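Local coordinates for purine nucleoside phosphorylase (Bacillus licheniformis, PDB 6DZD), which probably cleaves adenosine, inosine and methylthioadenosine with phosphate, releasing the free purine base, and may also deaminate adenosine, at residues A[81-86]-A[111-116]; A[135-140]-A[162-167]; A[15-20]-A[179-184]. One frame throughout, in Å; residues are numbered along the deposited sequence.

Interaction 1: A[81-86]-A[111-116]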
# COMPACT_ATOMS: atom_id res chain seq x y z
N VAL A 81 4.80 -12.47 4.12
CA VAL A 81 4.73 -12.75 2.69
C VAL A 81 4.87 -11.45 1.91
O VAL A 81 4.13 -10.48 2.16
CB VAL A 81 3.41 -13.45 2.30
CG1 VAL A 81 3.40 -13.70 0.83
CG2 VAL A 81 3.24 -14.74 3.09
N PHE A 82 5.78 -11.44 0.93
CA PHE A 82 6.13 -10.27 0.14
C PHE A 82 5.85 -10.54 -1.34
O PHE A 82 5.71 -11.69 -1.77
CB PHE A 82 7.62 -9.89 0.36
CG PHE A 82 7.88 -9.22 1.69
CD1 PHE A 82 7.73 -9.93 2.88
CD2 PHE A 82 8.26 -7.90 1.75
CE1 PHE A 82 7.96 -9.32 4.11
CE2 PHE A 82 8.49 -7.29 2.98
CZ PHE A 82 8.34 -8.00 4.16
N ALA A 83 5.78 -9.46 -2.13
CA ALA A 83 5.42 -9.55 -3.54
C ALA A 83 6.50 -8.95 -4.42
O ALA A 83 7.15 -7.97 -4.05
CB ALA A 83 4.10 -8.85 -3.85
N ASP A 84 6.70 -9.58 -5.57
CA ASP A 84 7.46 -9.02 -6.67
C ASP A 84 6.53 -8.06 -7.39
O ASP A 84 5.72 -8.47 -8.23
CB ASP A 84 7.96 -10.14 -7.58
CG ASP A 84 8.30 -9.66 -8.98
OD1 ASP A 84 9.24 -8.84 -9.11
OD2 ASP A 84 7.62 -10.11 -9.92
N GLN A 85 6.60 -6.78 -7.04
CA GLN A 85 5.57 -5.84 -7.46
C GLN A 85 5.87 -5.29 -8.84
O GLN A 85 6.89 -4.62 -9.04
CB GLN A 85 5.43 -4.73 -6.42
CG GLN A 85 4.84 -5.19 -5.08
CD GLN A 85 5.10 -4.20 -3.96
OE1 GLN A 85 5.58 -4.56 -2.89
NE2 GLN A 85 4.80 -2.93 -4.23
N THR A 86 4.98 -5.57 -9.80
CA THR A 86 5.18 -5.19 -11.20
C THR A 86 4.21 -4.11 -11.67
O THR A 86 4.04 -3.92 -12.87
CB THR A 86 5.09 -6.41 -12.12
OG1 THR A 86 3.80 -7.02 -11.98
CG2 THR A 86 6.16 -7.43 -11.79
N LYS A 111 5.42 -13.64 -7.52
CA LYS A 111 5.83 -13.10 -8.81
C LYS A 111 4.75 -12.23 -9.44
O LYS A 111 3.60 -12.66 -9.58
CB LYS A 111 6.19 -14.24 -9.77
CG LYS A 111 6.92 -13.78 -11.03
CD LYS A 111 6.70 -14.68 -12.25
CE LYS A 111 7.70 -14.29 -13.35
NZ LYS A 111 7.49 -14.89 -14.71
N ALA A 112 5.13 -11.03 -9.88
CA ALA A 112 4.23 -10.12 -10.61
C ALA A 112 2.94 -9.87 -9.85
O ALA A 112 1.84 -9.93 -10.40
CB ALA A 112 3.93 -10.67 -12.00
N THR A 113 3.05 -9.60 -8.55
CA THR A 113 1.88 -9.48 -7.69
C THR A 113 1.86 -8.13 -7.00
O THR A 113 2.90 -7.62 -6.56
CB THR A 113 1.85 -10.63 -6.69
OG1 THR A 113 1.65 -11.86 -7.41
CG2 THR A 113 0.73 -10.45 -5.71
N ASP A 114 0.68 -7.51 -6.98
CA ASP A 114 0.51 -6.22 -6.34
C ASP A 114 -0.69 -6.17 -5.40
O ASP A 114 -0.97 -5.10 -4.84
CB ASP A 114 0.42 -5.12 -7.41
CG ASP A 114 1.64 -5.10 -8.33
OD1 ASP A 114 1.69 -5.89 -9.31
OD2 ASP A 114 2.55 -4.30 -8.05
N GLY A 115 -1.39 -7.28 -5.20
CA GLY A 115 -2.49 -7.33 -4.25
C GLY A 115 -2.42 -8.60 -3.44
O GLY A 115 -2.14 -9.68 -3.98
N LEU A 116 -2.65 -8.50 -2.13
CA LEU A 116 -2.56 -9.66 -1.26
C LEU A 116 -3.73 -9.64 -0.29
O LEU A 116 -4.14 -8.57 0.19
CB LEU A 116 -1.24 -9.67 -0.48
CG LEU A 116 0.06 -9.75 -1.27
CD1 LEU A 116 1.22 -9.31 -0.39
CD2 LEU A 116 0.30 -11.15 -1.84

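Interaction 2: A[135-140]-A[162-167]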
# COMPACT_ATOMS: atom_id res chain seq x y z
N VAL A 135 -3.51 0.60 -0.20
CA VAL A 135 -4.89 0.40 0.20
C VAL A 135 -4.98 -0.77 1.18
O VAL A 135 -4.30 -1.79 1.03
CB VAL A 135 -5.81 0.17 -1.01
CG1 VAL A 135 -7.25 0.28 -0.59
CG2 VAL A 135 -5.50 1.20 -2.10
N TYR A 136 -5.80 -0.61 2.21
CA TYR A 136 -6.05 -1.66 3.18
C TYR A 136 -7.50 -2.10 3.09
O TYR A 136 -8.39 -1.32 2.76
CB TYR A 136 -5.74 -1.19 4.61
CG TYR A 136 -4.33 -0.71 4.85
CD1 TYR A 136 -3.91 0.53 4.37
CD2 TYR A 136 -3.42 -1.47 5.57
CE1 TYR A 136 -2.61 1.00 4.60
CE2 TYR A 136 -2.12 -1.01 5.81
CZ TYR A 136 -1.73 0.23 5.32
OH TYR A 136 -0.47 0.73 5.53
N PHE A 137 -7.74 -3.37 3.37
CA PHE A 137 -9.08 -3.93 3.25
C PHE A 137 -9.33 -4.81 4.46
O PHE A 137 -8.51 -5.68 4.77
CB PHE A 137 -9.23 -4.77 1.98
CG PHE A 137 -8.97 -4.03 0.71
CD1 PHE A 137 -7.66 -3.83 0.26
CD2 PHE A 137 -10.02 -3.56 -0.06
CE1 PHE A 137 -7.42 -3.16 -0.92
CE2 PHE A 137 -9.81 -2.91 -1.24
CZ PHE A 137 -8.51 -2.70 -1.68
N TYR A 138 -10.48 -4.64 5.09
CA TYR A 138 -10.81 -5.46 6.24
C TYR A 138 -12.30 -5.75 6.25
O TYR A 138 -13.11 -4.82 6.20
CB TYR A 138 -10.38 -4.77 7.53
CG TYR A 138 -10.77 -5.52 8.77
CD1 TYR A 138 -10.76 -6.92 8.80
CD2 TYR A 138 -11.16 -4.84 9.91
CE1 TYR A 138 -11.12 -7.60 9.94
CE2 TYR A 138 -11.53 -5.52 11.05
CZ TYR A 138 -11.50 -6.89 11.07
OH TYR A 138 -11.85 -7.52 12.21
N ASP A 139 -12.65 -7.03 6.28
CA ASP A 139 -14.03 -7.48 6.47
C ASP A 139 -14.16 -8.14 7.83
O ASP A 139 -13.74 -9.29 8.01
CB ASP A 139 -14.44 -8.45 5.36
CG ASP A 139 -15.91 -8.85 5.44
OD1 ASP A 139 -16.54 -8.70 6.51
OD2 ASP A 139 -16.44 -9.35 4.43
N PRO A 140 -14.74 -7.48 8.82
CA PRO A 140 -14.84 -8.10 10.15
C PRO A 140 -15.82 -9.23 10.21
O PRO A 140 -15.74 -10.04 11.14
CB PRO A 140 -15.25 -6.94 11.06
CG PRO A 140 -15.86 -5.92 10.16
CD PRO A 140 -15.38 -6.15 8.76
N SER A 162 -10.77 -4.58 -7.91
CA SER A 162 -10.68 -6.03 -8.04
C SER A 162 -10.60 -6.71 -6.68
O SER A 162 -11.13 -7.80 -6.49
CB SER A 162 -9.45 -6.41 -8.86
OG SER A 162 -9.65 -6.12 -10.23
N MET A 163 -9.96 -6.07 -5.71
CA MET A 163 -9.95 -6.66 -4.38
C MET A 163 -11.36 -6.83 -3.86
O MET A 163 -11.71 -7.88 -3.31
CB MET A 163 -9.13 -5.81 -3.41
CG MET A 163 -8.95 -6.51 -2.09
SD MET A 163 -7.86 -7.94 -2.24
CE MET A 163 -6.26 -7.10 -2.32
N VAL A 164 -12.19 -5.79 -4.03
CA VAL A 164 -13.57 -5.85 -3.54
C VAL A 164 -14.38 -6.85 -4.35
O VAL A 164 -15.18 -7.61 -3.80
CB VAL A 164 -14.21 -4.45 -3.58
CG1 VAL A 164 -15.65 -4.53 -3.17
CG2 VAL A 164 -13.44 -3.48 -2.70
N ASP A 165 -14.18 -6.89 -5.68
CA ASP A 165 -14.89 -7.86 -6.50
C ASP A 165 -14.47 -9.29 -6.14
O ASP A 165 -15.28 -10.22 -6.20
CB ASP A 165 -14.68 -7.55 -7.99
CG ASP A 165 -15.71 -8.24 -8.88
OD1 ASP A 165 -16.94 -8.03 -8.66
OD2 ASP A 165 -15.31 -9.01 -9.79
N MET A 166 -13.18 -9.47 -5.80
CA MET A 166 -12.67 -10.78 -5.39
C MET A 166 -13.23 -11.20 -4.04
O MET A 166 -13.47 -12.39 -3.81
CB MET A 166 -11.15 -10.77 -5.35
CG MET A 166 -10.50 -12.07 -5.74
SD MET A 166 -8.86 -11.83 -6.47
CE MET A 166 -9.22 -11.92 -8.22
N TRP A 167 -13.41 -10.26 -3.10
CA TRP A 167 -14.01 -10.65 -1.82
C TRP A 167 -15.49 -10.94 -1.98
O TRP A 167 -16.05 -11.81 -1.29
CB TRP A 167 -13.79 -9.56 -0.77
CG TRP A 167 -12.37 -9.50 -0.27
CD1 TRP A 167 -11.27 -10.07 -0.86
CD2 TRP A 167 -11.90 -8.84 0.89
NE1 TRP A 167 -10.15 -9.80 -0.12
CE2 TRP A 167 -10.51 -9.05 0.96
CE3 TRP A 167 -12.53 -8.10 1.89
CZ2 TRP A 167 -9.73 -8.54 1.99
CZ3 TRP A 167 -11.76 -7.58 2.90
CH2 TRP A 167 -10.37 -7.81 2.95

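Interaction 3: A[15-20]-A[179-184]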
# COMPACT_ATOMS: atom_id res chain seq x y z
N LEU A 15 3.69 3.41 11.97
CA LEU A 15 2.37 4.02 11.97
C LEU A 15 1.34 2.91 12.01
O LEU A 15 1.35 2.03 11.15
CB LEU A 15 2.16 4.90 10.74
CG LEU A 15 2.84 6.26 10.77
CD1 LEU A 15 3.00 6.79 9.36
CD2 LEU A 15 2.02 7.19 11.63
N LEU A 16 0.43 2.95 12.99
CA LEU A 16 -0.50 1.85 13.24
C LEU A 16 -1.94 2.29 13.09
O LEU A 16 -2.34 3.31 13.65
CB LEU A 16 -0.30 1.29 14.65
CG LEU A 16 1.02 0.53 14.86
CD1 LEU A 16 1.20 0.13 16.31
CD2 LEU A 16 1.07 -0.71 13.93
N ILE A 17 -2.73 1.49 12.36
CA ILE A 17 -4.16 1.73 12.22
C ILE A 17 -4.87 1.31 13.51
O ILE A 17 -5.09 0.11 13.76
CB ILE A 17 -4.73 1.01 11.00
CG1 ILE A 17 -4.11 1.62 9.74
CG2 ILE A 17 -6.23 1.16 10.95
CD1 ILE A 17 -4.09 0.72 8.51
N GLU A 18 -5.31 2.29 14.29
CA GLU A 18 -5.75 2.02 15.66
C GLU A 18 -7.06 1.24 15.69
O GLU A 18 -7.14 0.18 16.31
CB GLU A 18 -5.86 3.32 16.44
CG GLU A 18 -5.72 3.12 17.91
CD GLU A 18 -5.41 4.40 18.62
OE1 GLU A 18 -5.29 5.43 17.92
OE2 GLU A 18 -5.31 4.39 19.87
N GLU A 19 -8.09 1.76 15.00
CA GLU A 19 -9.45 1.23 15.16
C GLU A 19 -9.55 -0.25 14.82
O GLU A 19 -10.42 -0.95 15.34
CB GLU A 19 -10.43 2.02 14.28
N TRP A 20 -8.65 -0.76 13.97
CA TRP A 20 -8.73 -2.15 13.54
C TRP A 20 -8.19 -3.11 14.60
O TRP A 20 -8.71 -4.23 14.75
CB TRP A 20 -8.00 -2.32 12.21
CG TRP A 20 -8.73 -1.69 11.05
CD1 TRP A 20 -9.81 -0.85 11.12
CD2 TRP A 20 -8.44 -1.85 9.66
NE1 TRP A 20 -10.21 -0.48 9.86
CE2 TRP A 20 -9.39 -1.08 8.94
CE3 TRP A 20 -7.48 -2.58 8.94
CZ2 TRP A 20 -9.40 -1.02 7.54
CZ3 TRP A 20 -7.50 -2.51 7.57
CH2 TRP A 20 -8.45 -1.74 6.88
N ARG A 179 -14.29 -2.66 5.22
CA ARG A 179 -13.63 -1.43 5.60
C ARG A 179 -12.36 -1.29 4.78
O ARG A 179 -11.75 -2.28 4.37
CB ARG A 179 -13.31 -1.42 7.09
CG ARG A 179 -14.45 -0.92 7.96
CD ARG A 179 -15.38 -2.06 8.41
NE ARG A 179 -16.43 -1.56 9.31
CZ ARG A 179 -17.70 -1.97 9.30
NH1 ARG A 179 -18.57 -1.45 10.16
NH2 ARG A 179 -18.10 -2.90 8.44
N ALA A 180 -11.97 -0.04 4.52
CA ALA A 180 -10.80 0.26 3.71
C ALA A 180 -10.06 1.47 4.26
O ALA A 180 -10.68 2.41 4.78
CB ALA A 180 -11.20 0.52 2.26
N VAL A 181 -8.74 1.44 4.16
CA VAL A 181 -7.91 2.57 4.51
C VAL A 181 -6.94 2.84 3.36
O VAL A 181 -6.39 1.91 2.77
CB VAL A 181 -7.15 2.33 5.84
CG1 VAL A 181 -5.93 3.28 5.97
CG2 VAL A 181 -8.10 2.46 7.05
N ILE A 182 -6.78 4.12 3.02
CA ILE A 182 -5.80 4.59 2.03
C ILE A 182 -4.68 5.31 2.79
O ILE A 182 -4.94 6.28 3.52
CB ILE A 182 -6.45 5.49 0.97
CG1 ILE A 182 -7.47 4.70 0.16
CG2 ILE A 182 -5.42 6.08 0.05
CD1 ILE A 182 -8.25 5.52 -0.86
N GLY A 183 -3.45 4.82 2.63
CA GLY A 183 -2.33 5.26 3.43
C GLY A 183 -1.55 6.40 2.81
O GLY A 183 -1.96 7.01 1.81
N PRO A 184 -0.39 6.72 3.40
CA PRO A 184 0.46 7.78 2.85
C PRO A 184 0.91 7.46 1.43
O PRO A 184 1.41 6.37 1.14
CB PRO A 184 1.66 7.81 3.82
CG PRO A 184 1.13 7.27 5.07
CD PRO A 184 0.11 6.22 4.69

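Interaction 1: A[81-86]-A[111-116]
Asp84 and Thr86 meet Ala112, Thr113 and Asp114 where two loops run together beside a possible catalytic site. One loop leaves strand 80-82 and the other leads into strand 115-118; the strands lie in different sheets. Asp84 accepts two bonds from segment 111-116. Its backbone O accepts a bond from Thr113 N at 2.9 Å. Its carboxylate OD2 takes Ala112 N at 2.7 Å, met on the anti side and nearly straight, 162° at the hydrogen. CG of Asp84 lies anti to the backbone N (chi1 159°), and this carries the carboxylate to the turn at Ala112. Tyr106 OH holds the other oxygen, OD1. Replaced by alanine, Asp84 would lose its carboxylate, which is likely to leave Ala112 N and the Tyr106 hydroxyl without this partner and the loop freer to move. Next to it, Gln85 CA sends a CA-H...O contact to Thr113 O at 3.3 Å. Its amide OE1 bonds Cys128 N. Thr86 rests OG1 and CG2 on Ala112 CA, while OG1 is bonded to Glu88. Thr86 N makes a weak bond of 3.3 Å to Asp114 OD1. Asp114 OD2 bonds His149 ND1 and His87 N. Such a carboxylate, steadied by backbone N-H groups behind a histidine, is consistent with a Cys-His-Asp triad of Cys132, His149 and Asp114.

Interaction 2: A[135-140]-A[162-167]
Phe137, Met163 and Trp167 form the tight part of a helix-on-sheet contact. Helical segment 162-167 runs along strand segment 135-139 in nearly the same direction, the axes 18° apart. They come within 10.3 Å of each other. No hydrogen bond crosses between them; the hold is apolar. Met163 CG sits over the middle of the Phe137 ring, 3.5 Å from its centroid and 3° off the normal, a CH-pi contact. CB of Met163 covers the same face near the rim, 3.6 Å from Phe137 CZ. With chi2 at 70°, the chain folds and SD stays above the same face, at a distance, a Met-aromatic contact. Val164 CG2 meets the ring at its edge, 4.0 Å from Phe137 CE2. Leu233 of helix 225-236 packs on both Phe137 and Val164. Trp167 pushes the end of its six-membered ring at the strand. Its CH2 reaches Phe137 CB at 3.4 Å, and Phe137 O lies at the ring edge, near the plane. CZ3 touches Asp139 CB at 3.7 Å. The Asp139 carboxylate is the buried polar end of the contact: Ser173 OG takes OD2, and Val141 N and Arg142 N share OD1. Tyr138 points away from the helix and meets Trp20. The loose side lies on the helix, where Ser162, Asp165 and Met166 make no contact with the strand and are partly exposed. One buried helix face on a strand, with the other side partly open to solvent, is typical of layered α/β packing.

Interaction 3: A[15-20]-A[179-184]
Trp20 and Ile17 pack against Arg179 and Val181 where two mixed β-sheets face each other in a sandwich. Strand 14-17 belongs to one sheet and strand 179-182 to the other; Trp20 sits in the turn just after strand 14-17. No hydrogen bond joins the two segments, and their nearest CA atoms, those of Ile17 and Val181, are 8.6 Å apart. The gap is filled by side chains. Arg179 comes first. Its CB lies 4.0 Å from Trp20 CZ2, approaching the indole obliquely. The rest of the chain bends at chi2 and leads away, and NH2 bonds Asp177 O. The guanidinium is steeply inclined to the ring, at 66°, and of the Arg179 side chain only CB comes near the ring. Ala180 follows. Its CB points to the far side of the strand, but its backbone N lies at the edge of the Trp20 ring, 4.1 Å from CZ2. Val181 points at the other sheet and serves both partners. Its CG2 meets Trp20 CZ2 at 3.7 Å, the two side chains sliding past each other in opposite directions. Its other branch, CG1, stands anti to the backbone N (chi1 161°) and meets Ile17 CD1 tip to tip at 4.0 Å. Tyr136 of the neighbouring strand touches Ile17, Trp20 and Val181, so it extends the packing between the sheets. Pro184 ends the segment on the same side, packed on Phe34 and Phe257. Within 15-20 itself, Ile17 CG2 braces Trp20, lying 3.8 Å above one face of its ring, offset toward the rim.

Interactions 1 and 3 both join the two six-stranded sheets, on opposite sides of the chain's centre and with centres about 20 Å apart. Interaction 2 places helix 159-169 on the sheet holding strands 115-118, 133-139 and 179-182, on the face turned away from the other sheet. Its centre lies about 16 Å from interaction 1 and about 13 Å from interaction 3. Met163 CE touches Leu116 O at 3.6 Å, linking 1 and 2. Strands 133-139 and 179-182 are neighbours, with probable backbone bonds Tyr136 to Val181 and Tyr138 to Arg179. Along the chain, interaction 1 closes before 2 opens, and both are nested inside 3. Strand 14-17, near the N-terminus, thus packs against strand 179-182, far along the sequence.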